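Local coordinates for protein decapping nuclease RAI1 (Scheffersomyces stipitis, PDB 5ULJ) that hydrolyses the NAD cap of RNAs, releasing the whole NAD moiety from the 5' end, and binds and stimulates the exoribonuclease RAT1, at residues A[110-115]-A[142-147]; A[135-140]-A[388-393]. One frame throughout, in Å; residues are numbered along the deposited sequence.

Contact 1: residues A[110-115]-A[142-147]. With 0WD ([[(2R,3S,4R,5R)-5-(3-aminocarbonyl-4H-pyridin-1-yl)-3,4-bis(oxidanyl)oxolan-2-yl]methoxy-oxidanyl-phosphoryl] [(2R,3S,4R,5R)-5-(6-aminopurin-9-yl)-4-oxidanyl-3-phosphonooxy-oxolan-2-yl]methyl hydrogen phosphate), chain F.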
# COMPACT_ATOMS: atom_id res chain seq x y z
N ASP A 110 12.68 13.38 -4.77
CA ASP A 110 11.92 14.59 -4.50
C ASP A 110 10.82 14.35 -3.48
O ASP A 110 10.44 15.25 -2.73
CB ASP A 110 11.32 15.15 -5.79
CG ASP A 110 12.35 15.34 -6.89
OD1 ASP A 110 13.18 16.26 -6.76
OD2 ASP A 110 12.31 14.58 -7.88
N ILE A 111 10.30 13.13 -3.46
CA ILE A 111 9.16 12.78 -2.61
C ILE A 111 9.41 11.50 -1.81
O ILE A 111 9.91 10.51 -2.35
CB ILE A 111 7.87 12.59 -3.45
CG1 ILE A 111 7.57 13.85 -4.26
CG2 ILE A 111 6.70 12.24 -2.55
CD1 ILE A 111 6.35 13.71 -5.15
N ILE A 112 9.07 11.54 -0.53
CA ILE A 112 9.15 10.37 0.34
C ILE A 112 7.79 10.09 0.97
O ILE A 112 7.26 10.93 1.71
CB ILE A 112 10.21 10.57 1.45
CG1 ILE A 112 11.60 10.75 0.84
CG2 ILE A 112 10.19 9.39 2.41
CD1 ILE A 112 12.66 11.15 1.83
N THR A 113 7.22 8.93 0.68
CA THR A 113 5.88 8.60 1.16
C THR A 113 5.58 7.11 1.12
O THR A 113 6.45 6.29 0.79
CB THR A 113 4.81 9.35 0.34
OG1 THR A 113 3.51 9.09 0.88
CG2 THR A 113 4.85 8.92 -1.12
N TYR A 114 4.35 6.75 1.45
CA TYR A 114 3.89 5.37 1.41
C TYR A 114 3.22 5.04 0.08
O TYR A 114 2.59 5.90 -0.54
CB TYR A 114 2.93 5.07 2.56
CG TYR A 114 3.56 5.08 3.93
CD1 TYR A 114 4.27 3.98 4.39
CD2 TYR A 114 3.43 6.18 4.76
CE1 TYR A 114 4.84 3.98 5.65
CE2 TYR A 114 4.00 6.19 6.02
CZ TYR A 114 4.71 5.09 6.46
OH TYR A 114 5.28 5.09 7.71
N ARG A 115 3.34 3.79 -0.34
CA ARG A 115 2.73 3.32 -1.58
C ARG A 115 1.21 3.49 -1.57
O ARG A 115 0.62 3.96 -2.54
CB ARG A 115 3.09 1.84 -1.82
CG ARG A 115 2.58 1.25 -3.13
CD ARG A 115 1.23 0.56 -2.96
NE ARG A 115 1.18 -0.30 -1.78
CZ ARG A 115 1.59 -1.56 -1.75
NH1 ARG A 115 2.08 -2.13 -2.84
NH2 ARG A 115 1.51 -2.26 -0.62
N GLN A 142 13.19 18.15 0.24
CA GLN A 142 12.35 17.03 -0.16
C GLN A 142 10.92 17.17 0.37
O GLN A 142 10.69 17.86 1.37
CB GLN A 142 12.95 15.71 0.34
CG GLN A 142 14.31 15.38 -0.27
CD GLN A 142 15.01 14.23 0.44
OE1 GLN A 142 14.82 14.02 1.63
NE2 GLN A 142 15.82 13.49 -0.30
N LEU A 143 9.98 16.53 -0.30
CA LEU A 143 8.59 16.53 0.14
C LEU A 143 8.26 15.22 0.86
O LEU A 143 8.48 14.14 0.33
CB LEU A 143 7.63 16.73 -1.03
CG LEU A 143 7.65 18.09 -1.73
CD1 LEU A 143 6.43 18.24 -2.64
CD2 LEU A 143 7.69 19.22 -0.71
N PHE A 144 7.72 15.35 2.07
CA PHE A 144 7.28 14.19 2.84
C PHE A 144 5.76 14.16 2.86
O PHE A 144 5.12 15.16 3.15
CB PHE A 144 7.85 14.23 4.26
CG PHE A 144 9.35 14.13 4.31
CD1 PHE A 144 10.14 15.24 4.02
CD2 PHE A 144 9.97 12.94 4.63
CE1 PHE A 144 11.52 15.15 4.07
CE2 PHE A 144 11.35 12.84 4.67
CZ PHE A 144 12.13 13.95 4.39
N ILE A 145 5.18 13.00 2.53
CA ILE A 145 3.73 12.89 2.41
C ILE A 145 3.17 11.78 3.28
O ILE A 145 3.61 10.63 3.21
CB ILE A 145 3.32 12.65 0.94
CG1 ILE A 145 3.81 13.80 0.05
CG2 ILE A 145 1.81 12.50 0.83
CD1 ILE A 145 3.44 13.65 -1.41
N ASN A 146 2.18 12.12 4.10
CA ASN A 146 1.53 11.16 4.97
C ASN A 146 0.06 11.48 5.14
O ASN A 146 -0.36 12.62 4.95
CB ASN A 146 2.23 11.12 6.34
CG ASN A 146 1.78 9.95 7.19
OD1 ASN A 146 1.41 8.89 6.67
ND2 ASN A 146 1.82 10.12 8.50
N SER A 147 -0.74 10.47 5.48
CA SER A 147 -2.12 10.70 5.87
C SER A 147 -2.14 11.38 7.24
O SER A 147 -1.15 11.33 7.97
CB SER A 147 -2.91 9.39 5.90
OG SER A 147 -2.31 8.45 6.77
C1M 0WD F . 1.04 1.03 7.46
C2M 0WD F . -0.13 0.91 6.53
O2M 0WD F . -1.34 1.33 7.18
C3M 0WD F . -0.10 -0.57 6.37
O3M 0WD F . -0.37 -1.15 7.65
O4M 0WD F . 2.05 0.39 6.66
C4M 0WD F . 1.39 -0.77 6.05
C5M 0WD F . 1.67 -0.82 4.54
O5M 0WD F . 1.54 0.45 3.92
PN 0WD F . 0.99 0.51 2.40
O1N 0WD F . 1.67 -0.72 1.93
O2N 0WD F . 1.40 1.88 2.02
O3P 0WD F . -0.60 0.29 2.54
PA 0WD F . -1.58 -0.37 1.46
O1A 0WD F . -2.93 0.21 1.65
O2A 0WD F . -0.95 -0.33 0.13
O5B 0WD F . -1.62 -1.90 1.97
C5B 0WD F . -2.78 -2.41 2.62
C4B 0WD F . -2.38 -3.43 3.69
C3B 0WD F . -3.36 -4.57 3.77
O3B 0WD F . -3.30 -5.41 2.60
P2' 0WD F . -4.41 -5.31 1.47
OP2 0WD F . -4.44 -6.71 0.97
OP1 0WD F . -5.62 -4.90 2.20
OP3 0WD F . -3.87 -4.34 0.51
O4B 0WD F . -2.50 -2.89 5.02
C1B 0WD F . -2.65 -4.05 5.89
C2B 0WD F . -2.71 -5.24 4.94
O2B 0WD F . -1.38 -5.62 4.57

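Contact 2: residues A[135-140]-A[388-393]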
# COMPACT_ATOMS: atom_id res chain seq x y z
N ASN A 135 -1.16 15.06 4.31
CA ASN A 135 -0.26 16.10 4.81
C ASN A 135 1.03 16.12 4.00
O ASN A 135 1.64 15.08 3.77
CB ASN A 135 0.06 15.88 6.29
CG ASN A 135 -1.14 16.10 7.18
OD1 ASN A 135 -2.03 16.90 6.87
ND2 ASN A 135 -1.18 15.39 8.30
N VAL A 136 1.43 17.31 3.57
CA VAL A 136 2.68 17.47 2.83
C VAL A 136 3.54 18.55 3.47
O VAL A 136 3.05 19.64 3.78
CB VAL A 136 2.43 17.83 1.35
CG1 VAL A 136 3.74 17.77 0.58
CG2 VAL A 136 1.41 16.90 0.73
N LEU A 137 4.81 18.24 3.69
CA LEU A 137 5.73 19.24 4.21
C LEU A 137 7.09 19.16 3.52
O LEU A 137 7.55 18.08 3.16
CB LEU A 137 5.89 19.08 5.73
CG LEU A 137 6.49 17.79 6.31
CD1 LEU A 137 8.01 17.87 6.40
CD2 LEU A 137 5.89 17.50 7.67
N ALA A 138 7.70 20.32 3.33
CA ALA A 138 9.03 20.39 2.73
C ALA A 138 10.09 20.34 3.82
O ALA A 138 10.02 21.06 4.81
CB ALA A 138 9.17 21.66 1.91
N TYR A 139 11.08 19.47 3.62
CA TYR A 139 12.19 19.37 4.55
C TYR A 139 13.44 18.84 3.86
O TYR A 139 13.38 17.84 3.14
CB TYR A 139 11.83 18.47 5.74
CG TYR A 139 12.96 18.30 6.73
CD1 TYR A 139 13.24 19.30 7.66
CD2 TYR A 139 13.74 17.16 6.74
CE1 TYR A 139 14.27 19.16 8.57
CE2 TYR A 139 14.78 17.01 7.65
CZ TYR A 139 15.03 18.01 8.56
OH TYR A 139 16.06 17.87 9.46
N ASP A 140 14.56 19.52 4.07
CA ASP A 140 15.84 19.14 3.50
C ASP A 140 15.76 19.01 1.98
O ASP A 140 16.39 18.13 1.38
CB ASP A 140 16.33 17.83 4.12
CG ASP A 140 17.84 17.68 4.07
OD1 ASP A 140 18.53 18.70 3.85
OD2 ASP A 140 18.33 16.55 4.27
N GLU A 388 4.71 13.16 14.33
CA GLU A 388 3.78 12.47 13.44
C GLU A 388 4.40 12.14 12.08
O GLU A 388 4.17 11.05 11.55
CB GLU A 388 2.51 13.31 13.23
CG GLU A 388 1.51 12.66 12.28
CD GLU A 388 0.10 13.18 12.48
OE1 GLU A 388 -0.19 13.72 13.56
OE2 GLU A 388 -0.72 13.03 11.55
N MET A 389 5.18 13.06 11.53
CA MET A 389 5.84 12.80 10.26
C MET A 389 7.36 12.80 10.45
O MET A 389 7.99 11.74 10.41
CB MET A 389 5.41 13.82 9.21
CG MET A 389 3.95 13.65 8.80
SD MET A 389 3.36 14.84 7.58
CE MET A 389 4.36 14.39 6.16
N LEU A 390 7.94 13.98 10.65
CA LEU A 390 9.37 14.07 10.95
C LEU A 390 9.63 13.66 12.39
O LEU A 390 8.82 13.95 13.28
CB LEU A 390 9.89 15.48 10.70
CG LEU A 390 9.79 16.03 9.27
CD1 LEU A 390 10.37 17.43 9.21
CD2 LEU A 390 10.49 15.11 8.28
N THR A 391 10.74 12.98 12.63
CA THR A 391 11.12 12.58 13.98
C THR A 391 12.43 13.24 14.39
O THR A 391 13.21 13.67 13.54
CB THR A 391 11.28 11.05 14.09
OG1 THR A 391 12.31 10.60 13.20
CG2 THR A 391 9.97 10.35 13.75
N SER A 392 12.65 13.33 15.70
CA SER A 392 13.87 13.93 16.23
C SER A 392 15.10 13.18 15.75
O SER A 392 16.11 13.78 15.39
CB SER A 392 13.83 13.97 17.76
OG SER A 392 13.71 12.67 18.30
N GLU A 393 15.01 11.85 15.74
CA GLU A 393 16.11 11.00 15.30
C GLU A 393 16.48 11.26 13.84
O GLU A 393 17.65 11.35 13.49
CB GLU A 393 15.76 9.53 15.50
CG GLU A 393 15.58 9.11 16.95
CD GLU A 393 14.18 9.39 17.48
OE1 GLU A 393 13.37 9.97 16.74
OE2 GLU A 393 13.90 9.03 18.64
O HOH W 1 0.65 13.12 9.10

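Contact 1: residues A[110-115]-A[142-147]
The ring of Tyr114 meets Asn146 at its edge: OD1 lies near the ring plane, 3.8 Å from CE2, while the amide is turned 49° against the ring. The polar ends of both side chains go to one loop, Tyr114 OH to Asp86 O and Asn146 ND2 to Ser85 O. The Phe144 ring lies alongside Ile112, whose CD1 comes within 3.6 Å of CE2 at a slant. All four side chains belong to a pair of parallel strands, 111-114 and 142-147, with Ile112 and Phe144 on the same face. Leu143 is gripped twice, its N by Asp110 O (2.8 Å) and its O by Ile112 N (2.8 Å), and Ile112 O receives Ile145 N (3.0 Å). With OG1 anti to the backbone N (chi1 -176°), Thr113 bonds Ile145 O from above the carbonyl plane at 2.8 Å. On the Thr113 face, Ile111 CG2 packs on Ile145 CD1. The chain then enters the substrate site of Tyr114 and Arg115, where Arg115 turns to the bound 3'-NADP. Its NE reaches phosphate oxygen O2A (2.9 Å) and its NH2 reaches O1N (3.0 Å), so one guanidinium spans both phosphates; Glu235 O and Gln282 O hold its NH2 and NH1. Strand 111-114 lies between strands 142-147 and 228-239 in the sheet, parallel to both, with helix 333-350 against Ile111 and Leu143, and helix 115-123 following Tyr114, its N-cap.

Contact 2: residues A[135-140]-A[388-393]
In this PD-(D/E)XK-type nuclease fold, the turn between helices 380-388 and 392-400 packs on strand 132-139, whose alternate residues Asn135, Leu137 and Tyr139 face it. No direct hydrogen bond joins the two segments; the contact is apolar, with one water at its end. Met389 runs out extended to SD and bends at the last torsion (chi3 65°), which turns the methyl CE in against Asn135 O. SD sits 3.7 Å from Asn135 CB and equally close to Leu137 CD2, Met389 and Leu137 meeting tip to tip. The two methyls of Leu137 divide the work: CD2 takes Met389, CD1 takes Leu390 CD1 at 3.7 Å. That same Leu390 methyl also lies over one face of the Tyr139 ring, a CH-pi contact 4.0 Å from the centroid and 26° off the normal, displaced toward the rim near CG. Helix 392-400 supplies further neighbours of the Tyr139 side chain, among them Phe394 and Arg398. Thr391 caps that helix through OG1 to Phe394 N. The polar end is tied more widely: Asn135 ND2 bonds Asp148 OD1, and Glu388 OE1 pairs with Arg383. Between Asn135 and Glu388 the water accepts from Asn135 ND2 at 3.0 Å and donates to Glu388 OE2 at 2.8 Å.

Overall arrangement
Following the chain from the N terminus, the first segment met is 110-115, on strand 111-114, reached after several earlier strands and two helices; helix 115-123 and strand 132-139 follow, and the chain turns back into strand 142-147. That return closes contact 1, a short loop of 26 intervening residues. Contact 2 starts inside this loop, at 135-140, but closes near the C terminus at 388-393, after 247 residues, so the two contacts cross. They share a seam: strands 132-139 and 142-147 are antiparallel neighbours, and Met389 CE packs on Phe144 O. With centres about 9 Å apart, the contacts link the two C-terminal helices, through these strands, to strand 111-114, which leads to the substrate pocket.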